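Local coordinates for protein LigF (Sphingobium sp. SYK-6, PDB 4XT0) that cleaves beta-aryl ether bonds of lignin stereospecifically, as a glutathione-dependent beta-etherase of the glutathione S-transferase superfamily, at residues C113-F121 against L164-G172; D197-Q208 against W229-I239. All coordinates share one frame; numbering follows the deposited sequence.

How the contacts relate
Both contacts belong to the helical C-terminal domain of the glutathione S-transferase fold, in series along the chain, with centres about 20 Å apart. They meet through Val114 of contact 1, whose CG2 lies 3.6 Å from Ile203 CG2, while its CG1 packs on Leu207 CD2; both partners belong to segment 197-208 of contact 2. Long helices tie them further: 93-121 and 161-182, which pair in contact 1, also send side chains onto contact 2. Neither touches glutathione directly: the side chain of Val114 is about 10 Å from it and that of Asn200 about 13 Å. Trp119, in segment 113-121 but without contact to 164-172, packs edge-to-face with Trp152 of the glutathione pocket.

Contact 1 of 2, residues C113-F121 against L164-G172; sequences CVSTIGWAF and LDEEFRKVG
Cys113 and Glu167 have the closest CA atoms of segments 113-121 and 164-172, 4.9 Å apart, in a helix pair inclined toward antiparallel within the all-helical C-terminal domain of the glutathione S-transferase fold. The segment axes approach to 8.6 Å, with 138° between their N-to-C directions. With chi1 at 54°, Cys113 SG is folded back between its own backbone N and carbonyl carbon, which turns the sulfur onto the second helix beside the backbone N of Val171; Val171 CG2 lies 3.7 Å from SG. Lys170 CB closes over the Cys113 CB from the other helix. One turn on, Ile117 and Glu167 run antiparallel alongside one another, with Ile117 CD1 3.7 Å from Glu167 CB. The same methyl rests over one face of the Phe168 ring, displaced toward its rim, while Ile117 CG2 faces CZ of that ring.

The packing thins toward the end of helix 93-121. There Leu164 splits its two methyls, CD2 reaching Ala120 CB and CD1 reaching Phe121 CZ at 4.0 Å. The exposed Phe121 ring meets Phe168 at its edge, with CE2 to CE2 at 4.4 Å, and has Ala120 CB over the centre of one face.

The polar flank is built differently. Thr116 lies athwart Glu167, CG2 standing 3.5 Å from Glu167 CG, while its hydroxyl is bonded to Trp112 O rather than to the carboxylate. Lys170 also packs on Glu147 of the second subunit. The Glu167 chain bends at chi2 and lays OE1 against Cys113 CA; its OE2 accepts a hydrogen bond from Lys170 NZ of the same helix at 2.7 Å, part of a salt bridge, on the syn side and 32° out of the carboxylate plane.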
loop_
_atom_site.group_PDB
_atom_site.type_symbol
_atom_site.label_atom_id
_atom_site.label_comp_id
_atom_site.label_asym_id
_atom_site.label_seq_id
_atom_site.Cartn_x
_atom_site.Cartn_y
_atom_site.Cartn_z
ATOM N N CYS A 113 -0.500 11.820 3.501
ATOM C CA CYS A 113 -0.052 13.125 3.988
ATOM C C CYS A 113 -1.032 14.221 3.554
ATOM O O CYS A 113 -1.358 15.116 4.342
ATOM C CB CYS A 113 1.381 13.437 3.531
ATOM S SG CYS A 113 1.725 13.327 1.764
ATOM N N VAL A 114 -1.521 14.134 2.320
ATOM C CA VAL A 114 -2.531 15.076 1.828
ATOM C C VAL A 114 -3.811 14.946 2.657
ATOM O O VAL A 114 -4.370 15.937 3.123
ATOM C CB VAL A 114 -2.849 14.828 0.333
ATOM C CG1 VAL A 114 -4.081 15.611 -0.105
ATOM C CG2 VAL A 114 -1.639 15.173 -0.523
ATOM N N SER A 115 -4.242 13.704 2.850
ATOM C CA SER A 115 -5.445 13.395 3.614
ATOM C C SER A 115 -5.378 13.942 5.042
ATOM O O SER A 115 -6.328 14.576 5.511
ATOM C CB SER A 115 -5.675 11.875 3.622
ATOM O OG SER A 115 -6.676 11.495 4.548
ATOM N N THR A 116 -4.255 13.716 5.725
ATOM C CA THR A 116 -4.092 14.209 7.096
ATOM C C THR A 116 -4.347 15.708 7.189
ATOM O O THR A 116 -4.999 16.179 8.118
ATOM C CB THR A 116 -2.687 13.916 7.661
ATOM O OG1 THR A 116 -2.459 12.503 7.653
ATOM C CG2 THR A 116 -2.572 14.449 9.097
ATOM N N ILE A 117 -3.843 16.459 6.216
ATOM C CA ILE A 117 -4.073 17.898 6.207
ATOM C C ILE A 117 -5.564 18.177 5.966
ATOM O O ILE A 117 -6.141 19.071 6.581
ATOM C CB ILE A 117 -3.194 18.597 5.154
ATOM C CG1 ILE A 117 -1.711 18.358 5.470
ATOM C CG2 ILE A 117 -3.486 20.085 5.107
ATOM C CD1 ILE A 117 -1.376 18.483 6.949
ATOM N N GLY A 118 -6.182 17.380 5.093
ATOM C CA GLY A 118 -7.615 17.454 4.852
ATOM C C GLY A 118 -8.487 17.224 6.083
ATOM O O GLY A 118 -9.451 17.961 6.306
ATOM N N TRP A 119 -8.160 16.212 6.885
ATOM C CA TRP A 119 -8.905 15.946 8.120
ATOM C C TRP A 119 -8.771 17.088 9.127
ATOM O O TRP A 119 -9.708 17.392 9.870
ATOM C CB TRP A 119 -8.443 14.634 8.767
ATOM C CG TRP A 119 -9.057 13.407 8.150
ATOM C CD1 TRP A 119 -8.591 12.707 7.070
ATOM C CD2 TRP A 119 -10.256 12.740 8.570
ATOM N NE1 TRP A 119 -9.421 11.647 6.798
ATOM C CE2 TRP A 119 -10.450 11.645 7.703
ATOM C CE3 TRP A 119 -11.177 12.959 9.597
ATOM C CZ2 TRP A 119 -11.532 10.774 7.829
ATOM C CZ3 TRP A 119 -12.248 12.093 9.720
ATOM C CH2 TRP A 119 -12.416 11.014 8.842
ATOM N N ALA A 120 -7.603 17.719 9.151
ATOM C CA ALA A 120 -7.339 18.784 10.108
ATOM C C ALA A 120 -8.122 20.053 9.769
ATOM O O ALA A 120 -8.688 20.691 10.652
ATOM C CB ALA A 120 -5.843 19.079 10.171
ATOM N N PHE A 121 -8.170 20.404 8.487
ATOM C CA PHE A 121 -8.733 21.690 8.079
ATOM C C PHE A 121 -9.986 21.581 7.201
ATOM O O PHE A 121 -10.779 22.522 7.132
ATOM C CB PHE A 121 -7.673 22.501 7.330
ATOM C CG PHE A 121 -6.378 22.652 8.072
ATOM C CD1 PHE A 121 -6.364 22.980 9.416
ATOM C CD2 PHE A 121 -5.168 22.462 7.423
ATOM C CE1 PHE A 121 -5.164 23.123 10.096
ATOM C CE2 PHE A 121 -3.971 22.597 8.095
ATOM C CZ PHE A 121 -3.967 22.925 9.432
ATOM N N LEU A 164 1.282 17.944 12.091
ATOM C CA LEU A 164 0.954 18.710 10.891
ATOM C C LEU A 164 2.209 19.108 10.114
ATOM O O LEU A 164 2.253 18.973 8.888
ATOM C CB LEU A 164 0.137 19.954 11.253
ATOM C CG LEU A 164 -1.209 19.692 11.942
ATOM C CD1 LEU A 164 -1.949 21.011 12.266
ATOM C CD2 LEU A 164 -2.071 18.760 11.098
ATOM N N ASP A 165 3.225 19.584 10.831
ATOM C CA ASP A 165 4.491 19.973 10.214
ATOM C C ASP A 165 5.087 18.828 9.398
ATOM O O ASP A 165 5.531 19.013 8.263
ATOM C CB ASP A 165 5.498 20.413 11.278
ATOM C CG ASP A 165 4.941 21.468 12.218
ATOM O OD1 ASP A 165 3.997 22.186 11.818
ATOM O OD2 ASP A 165 5.454 21.577 13.354
ATOM N N GLU A 166 5.103 17.642 9.990
ATOM C CA GLU A 166 5.692 16.492 9.325
ATOM C C GLU A 166 4.885 16.120 8.072
ATOM O O GLU A 166 5.459 15.813 7.019
ATOM C CB GLU A 166 5.784 15.311 10.290
ATOM C CG GLU A 166 6.051 13.972 9.635
ATOM C CD GLU A 166 7.455 13.848 9.058
ATOM O OE1 GLU A 166 8.245 14.810 9.173
ATOM O OE2 GLU A 166 7.774 12.785 8.477
ATOM N N GLU A 167 3.559 16.179 8.183
ATOM C CA GLU A 167 2.684 15.820 7.071
ATOM C C GLU A 167 2.898 16.743 5.885
ATOM O O GLU A 167 2.933 16.286 4.730
ATOM C CB GLU A 167 1.219 15.854 7.504
ATOM C CG GLU A 167 0.834 14.741 8.473
ATOM C CD GLU A 167 1.335 13.378 8.043
ATOM O OE1 GLU A 167 1.073 12.977 6.894
ATOM O OE2 GLU A 167 2.002 12.702 8.850
ATOM N N PHE A 168 3.033 18.037 6.174
ATOM C CA PHE A 168 3.347 19.035 5.158
ATOM C C PHE A 168 4.662 18.721 4.449
ATOM O O PHE A 168 4.729 18.826 3.225
ATOM C CB PHE A 168 3.404 20.453 5.765
ATOM C CG PHE A 168 2.116 21.207 5.637
ATOM C CD1 PHE A 168 1.616 21.532 4.381
ATOM C CD2 PHE A 168 1.393 21.577 6.759
ATOM C CE1 PHE A 168 0.415 22.219 4.244
ATOM C CE2 PHE A 168 0.191 22.273 6.633
ATOM C CZ PHE A 168 -0.298 22.592 5.372
ATOM N N ARG A 169 5.706 18.341 5.197
ATOM C CA ARG A 169 6.981 17.983 4.560
ATOM C C ARG A 169 6.835 16.824 3.581
ATOM O O ARG A 169 7.457 16.816 2.519
ATOM C CB ARG A 169 8.062 17.604 5.576
ATOM C CG ARG A 169 9.432 17.480 4.881
ATOM C CD ARG A 169 10.437 16.565 5.559
ATOM N NE ARG A 169 10.282 15.172 5.170
ATOM C CZ ARG A 169 9.900 14.228 6.015
ATOM N NH1 ARG A 169 9.657 14.559 7.273
ATOM N NH2 ARG A 169 9.765 12.973 5.613
ATOM N N LYS A 170 6.036 15.828 3.943
ATOM C CA LYS A 170 5.845 14.678 3.070
ATOM C C LYS A 170 5.075 15.058 1.798
ATOM O O LYS A 170 5.318 14.502 0.722
ATOM C CB LYS A 170 5.136 13.557 3.827
ATOM C CG LYS A 170 6.070 12.771 4.741
ATOM C CD LYS A 170 5.490 12.594 6.125
ATOM C CE LYS A 170 4.494 11.464 6.170
ATOM N NZ LYS A 170 3.882 11.304 7.517
ATOM N N VAL A 171 4.157 16.016 1.915
ATOM C CA VAL A 171 3.474 16.516 0.730
ATOM C C VAL A 171 4.523 17.103 -0.217
ATOM O O VAL A 171 4.494 16.848 -1.421
ATOM C CB VAL A 171 2.392 17.586 1.069
ATOM C CG1 VAL A 171 1.812 18.181 -0.205
ATOM C CG2 VAL A 171 1.279 16.977 1.904
ATOM N N GLY A 172 5.456 17.870 0.338
ATOM C CA GLY A 172 6.534 18.436 -0.447
ATOM C C GLY A 172 7.341 17.353 -1.135
ATOM O O GLY A 172 7.603 17.445 -2.331
#

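Contact 2 of 2, residues D197-Q208 against W229-I239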
loop_
_atom_site.group_PDB
_atom_site.type_symbol
_atom_site.label_atom_id
_atom_site.label_comp_id
_atom_site.label_asym_id
_atom_site.label_seq_id
_atom_site.Cartn_x
_atom_site.Cartn_y
_atom_site.Cartn_z
ATOM N N ASP A 197 -1.646 7.258 -13.447
ATOM C CA ASP A 197 -2.082 8.649 -13.557
ATOM C C ASP A 197 -3.380 8.882 -12.792
ATOM O O ASP A 197 -3.498 9.857 -12.052
ATOM C CB ASP A 197 -2.230 9.054 -15.030
ATOM C CG ASP A 197 -0.943 8.828 -15.808
ATOM O OD1 ASP A 197 0.009 9.637 -15.640
ATOM O OD2 ASP A 197 -0.868 7.824 -16.557
ATOM N N ILE A 198 -4.338 7.972 -12.948
ATOM C CA ILE A 198 -5.644 8.113 -12.299
ATOM C C ILE A 198 -5.516 8.136 -10.761
ATOM O O ILE A 198 -6.065 9.019 -10.089
ATOM C CB ILE A 198 -6.603 6.963 -12.743
ATOM C CG1 ILE A 198 -7.112 7.205 -14.164
ATOM C CG2 ILE A 198 -7.780 6.823 -11.787
ATOM C CD1 ILE A 198 -7.834 5.973 -14.757
ATOM N N CYS A 199 -4.757 7.193 -10.209
ATOM C CA CYS A 199 -4.629 7.094 -8.752
ATOM C C CYS A 199 -3.919 8.320 -8.176
ATOM O O CYS A 199 -4.285 8.810 -7.105
ATOM C CB CYS A 199 -3.890 5.811 -8.358
ATOM S SG CYS A 199 -4.822 4.261 -8.703
ATOM N N ASN A 200 -2.911 8.822 -8.884
ATOM C CA ASN A 200 -2.201 9.998 -8.420
ATOM C C ASN A 200 -3.019 11.268 -8.629
ATOM O O ASN A 200 -2.980 12.183 -7.793
ATOM C CB ASN A 200 -0.843 10.119 -9.123
ATOM C CG ASN A 200 0.211 9.261 -8.478
ATOM O OD1 ASN A 200 0.850 9.677 -7.511
ATOM N ND2 ASN A 200 0.393 8.047 -8.996
ATOM N N PHE A 201 -3.758 11.316 -9.738
ATOM C CA PHE A 201 -4.629 12.461 -10.044
ATOM C C PHE A 201 -5.714 12.570 -8.988
ATOM O O PHE A 201 -6.108 13.671 -8.610
ATOM C CB PHE A 201 -5.252 12.316 -11.448
ATOM C CG PHE A 201 -6.169 13.449 -11.847
ATOM C CD1 PHE A 201 -5.661 14.594 -12.434
ATOM C CD2 PHE A 201 -7.542 13.344 -11.680
ATOM C CE1 PHE A 201 -6.501 15.644 -12.832
ATOM C CE2 PHE A 201 -8.395 14.385 -12.069
ATOM C CZ PHE A 201 -7.872 15.530 -12.655
ATOM N N ALA A 202 -6.192 11.421 -8.506
ATOM C CA ALA A 202 -7.217 11.391 -7.454
ATOM C C ALA A 202 -6.787 12.198 -6.226
ATOM O O ALA A 202 -7.608 12.892 -5.610
ATOM C CB ALA A 202 -7.536 9.934 -7.050
ATOM N N ILE A 203 -5.500 12.111 -5.885
ATOM C CA ILE A 203 -4.931 12.880 -4.761
ATOM C C ILE A 203 -4.474 14.273 -5.182
ATOM O O ILE A 203 -4.712 15.248 -4.474
ATOM C CB ILE A 203 -3.709 12.137 -4.112
ATOM C CG1 ILE A 203 -4.059 10.674 -3.807
ATOM C CG2 ILE A 203 -3.213 12.882 -2.864
ATOM C CD1 ILE A 203 -5.363 10.478 -3.009
ATOM N N ALA A 204 -3.825 14.382 -6.338
ATOM C CA ALA A 204 -3.171 15.645 -6.688
ATOM C C ALA A 204 -4.126 16.718 -7.197
ATOM O O ALA A 204 -3.862 17.906 -7.014
ATOM C CB ALA A 204 -2.073 15.408 -7.725
ATOM N N ASN A 205 -5.215 16.325 -7.854
ATOM C CA ASN A 205 -6.126 17.325 -8.404
ATOM C C ASN A 205 -6.735 18.195 -7.305
ATOM O O ASN A 205 -7.375 17.685 -6.386
ATOM C CB ASN A 205 -7.235 16.663 -9.221
ATOM C CG ASN A 205 -8.037 17.668 -10.034
ATOM O OD1 ASN A 205 -7.467 18.524 -10.714
ATOM N ND2 ASN A 205 -9.365 17.573 -9.960
ATOM N N GLY A 206 -6.541 19.510 -7.411
ATOM C CA GLY A 206 -6.979 20.429 -6.373
ATOM C C GLY A 206 -5.823 21.072 -5.628
ATOM O O GLY A 206 -5.968 22.174 -5.102
ATOM N N LEU A 207 -4.675 20.394 -5.583
ATOM C CA LEU A 207 -3.489 20.946 -4.918
ATOM C C LEU A 207 -3.017 22.253 -5.569
ATOM O O LEU A 207 -2.442 23.114 -4.895
ATOM C CB LEU A 207 -2.333 19.935 -4.917
ATOM C CG LEU A 207 -2.477 18.570 -4.231
ATOM C CD1 LEU A 207 -1.139 17.825 -4.271
ATOM C CD2 LEU A 207 -2.990 18.684 -2.814
ATOM N N GLN A 208 -3.264 22.391 -6.874
ATOM C CA GLN A 208 -2.828 23.566 -7.639
ATOM C C GLN A 208 -3.747 24.784 -7.480
ATOM O O GLN A 208 -3.534 25.808 -8.130
ATOM C CB GLN A 208 -2.701 23.217 -9.134
ATOM C CG GLN A 208 -4.020 23.222 -9.915
ATOM C CD GLN A 208 -4.778 21.907 -9.828
ATOM O OE1 GLN A 208 -4.749 21.222 -8.803
ATOM N NE2 GLN A 208 -5.458 21.545 -10.913
ATOM N N TRP A 229 0.485 18.166 -16.505
ATOM C CA TRP A 229 -0.135 16.852 -16.350
ATOM C C TRP A 229 -1.555 16.981 -15.776
ATOM O O TRP A 229 -2.500 16.376 -16.294
ATOM C CB TRP A 229 0.767 15.980 -15.469
ATOM C CG TRP A 229 0.230 14.650 -14.975
ATOM C CD1 TRP A 229 0.227 13.454 -15.650
ATOM C CD2 TRP A 229 -0.290 14.374 -13.663
ATOM N NE1 TRP A 229 -0.288 12.463 -14.844
ATOM C CE2 TRP A 229 -0.606 12.993 -13.629
ATOM C CE3 TRP A 229 -0.522 15.155 -12.527
ATOM C CZ2 TRP A 229 -1.160 12.384 -12.492
ATOM C CZ3 TRP A 229 -1.064 14.541 -11.394
ATOM C CH2 TRP A 229 -1.373 13.168 -11.390
ATOM N N LEU A 230 -1.711 17.789 -14.728
ATOM C CA LEU A 230 -3.040 18.055 -14.170
ATOM C C LEU A 230 -4.003 18.618 -15.224
ATOM O O LEU A 230 -5.155 18.189 -15.310
ATOM C CB LEU A 230 -2.946 19.024 -12.989
ATOM C CG LEU A 230 -2.451 18.483 -11.644
ATOM C CD1 LEU A 230 -2.205 19.645 -10.674
ATOM C CD2 LEU A 230 -3.446 17.481 -11.038
ATOM N N ASP A 231 -3.522 19.578 -16.013
ATOM C CA ASP A 231 -4.295 20.158 -17.113
ATOM C C ASP A 231 -4.660 19.118 -18.167
ATOM O O ASP A 231 -5.793 19.072 -18.643
ATOM C CB ASP A 231 -3.510 21.285 -17.775
ATOM C CG ASP A 231 -3.512 22.567 -16.954
ATOM O OD1 ASP A 231 -4.189 22.618 -15.904
ATOM O OD2 ASP A 231 -2.837 23.525 -17.371
ATOM N N ARG A 232 -3.669 18.306 -18.532
ATOM C CA ARG A 232 -3.790 17.246 -19.525
ATOM C C ARG A 232 -4.913 16.260 -19.154
ATOM O O ARG A 232 -5.798 15.953 -19.958
ATOM C CB ARG A 232 -2.423 16.536 -19.639
ATOM C CG ARG A 232 -2.316 15.324 -20.540
ATOM C CD ARG A 232 -0.833 14.888 -20.695
ATOM N NE ARG A 232 0.014 16.016 -21.101
ATOM C CZ ARG A 232 1.020 16.512 -20.378
ATOM N NH1 ARG A 232 1.356 15.962 -19.217
ATOM N NH2 ARG A 232 1.709 17.554 -20.829
ATOM N N ILE A 233 -4.887 15.777 -17.924
ATOM C CA ILE A 233 -5.887 14.809 -17.499
ATOM C C ILE A 233 -7.263 15.475 -17.424
ATOM O O ILE A 233 -8.266 14.899 -17.853
ATOM C CB ILE A 233 -5.500 14.179 -16.154
ATOM C CG1 ILE A 233 -4.171 13.443 -16.324
ATOM C CG2 ILE A 233 -6.580 13.231 -15.676
ATOM C CD1 ILE A 233 -3.643 12.851 -15.064
ATOM N N ASN A 234 -7.303 16.705 -16.920
ATOM C CA ASN A 234 -8.556 17.451 -16.859
ATOM C C ASN A 234 -9.171 17.754 -18.237
ATOM O O ASN A 234 -10.369 18.028 -18.338
ATOM C CB ASN A 234 -8.345 18.759 -16.087
ATOM C CG ASN A 234 -8.603 18.599 -14.598
ATOM O OD1 ASN A 234 -9.679 18.175 -14.193
ATOM N ND2 ASN A 234 -7.622 18.941 -13.780
ATOM N N ALA A 235 -8.359 17.708 -19.294
ATOM C CA ALA A 235 -8.869 17.926 -20.645
ATOM C C ALA A 235 -9.440 16.651 -21.300
ATOM O O ALA A 235 -10.108 16.729 -22.339
ATOM C CB ALA A 235 -7.774 18.513 -21.524
ATOM N N ARG A 236 -9.168 15.484 -20.716
ATOM C CA ARG A 236 -9.649 14.219 -21.282
ATOM C C ARG A 236 -11.167 14.178 -21.242
ATOM O O ARG A 236 -11.754 14.551 -20.237
ATOM C CB ARG A 236 -9.075 13.014 -20.526
ATOM C CG ARG A 236 -7.552 12.916 -20.554
ATOM C CD ARG A 236 -7.060 11.687 -19.777
ATOM N NE ARG A 236 -7.642 10.443 -20.287
ATOM C CZ ARG A 236 -7.110 9.730 -21.276
ATOM N NH1 ARG A 236 -5.978 10.130 -21.842
ATOM N NH2 ARG A 236 -7.695 8.613 -21.689
ATOM N N PRO A 237 -11.808 13.725 -22.339
ATOM C CA PRO A 237 -13.277 13.697 -22.398
ATOM C C PRO A 237 -13.935 12.898 -21.266
ATOM O O PRO A 237 -14.954 13.340 -20.746
ATOM C CB PRO A 237 -13.552 13.053 -23.761
ATOM C CG PRO A 237 -12.370 13.476 -24.592
ATOM C CD PRO A 237 -11.203 13.385 -23.639
ATOM N N ALA A 238 -13.376 11.752 -20.892
ATOM C CA ALA A 238 -13.968 10.927 -19.839
ATOM C C ALA A 238 -13.860 11.597 -18.468
ATOM O O ALA A 238 -14.736 11.419 -17.616
ATOM C CB ALA A 238 -13.299 9.531 -19.796
ATOM N N ILE A 239 -12.787 12.362 -18.254
ATOM C CA ILE A 239 -12.603 13.072 -16.985
ATOM C C ILE A 239 -13.550 14.264 -16.893
ATOM O O ILE A 239 -14.183 14.485 -15.851
ATOM C CB ILE A 239 -11.139 13.548 -16.806
ATOM C CG1 ILE A 239 -10.175 12.346 -16.755
ATOM C CG2 ILE A 239 -10.994 14.398 -15.557
ATOM C CD1 ILE A 239 -10.426 11.339 -15.618
HETATM O O HOH W 1 -10.927 19.167 -12.037
HETATM O O HOH W 2 -5.760 21.341 -14.113
#
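The Phe201 ring is clamped between Ile233 CG2 over the centre of one face, a CH-pi contact 3.7 Å from the centroid, and Asn205 CB over the centre of the other. At its edge lie Leu230 O and the Asn234 amide, whose plane is turned 67° from the ring. Trp229 is the reciprocal knob: Ile233 CD1 lies over one face of the indole, offset toward its rim, and Asp197, Asn200 and Ala204 line the ring edge. CG anti to the backbone N (chi1 170°) extends this ring into helix 195-204, where NE1 donates to Asp197 OD1 at 3.0 Å, on the anti side of the carboxylate. OD1 also accepts Leu188 N; OD2 accepts Ser194 N, just before helix 195-204, consistent with the N-capping box known from the family.

Asn205, the first residue beyond helix 195-204, accepts Asn234 ND2 at OD1, 3.1 Å away, from above the carbonyl plane, and a water links their remaining amide ends. Gln208 lays its amide carbon CD on Leu230 CD1.

Helix 195-204 is thus backed by helix 224-235; elsewhere it meets helix 93-121 through Asn200 and Ile203 and helix 15-26 through Cys199 and Ala202, while Trp229 touches Leu182 of helix 161-182.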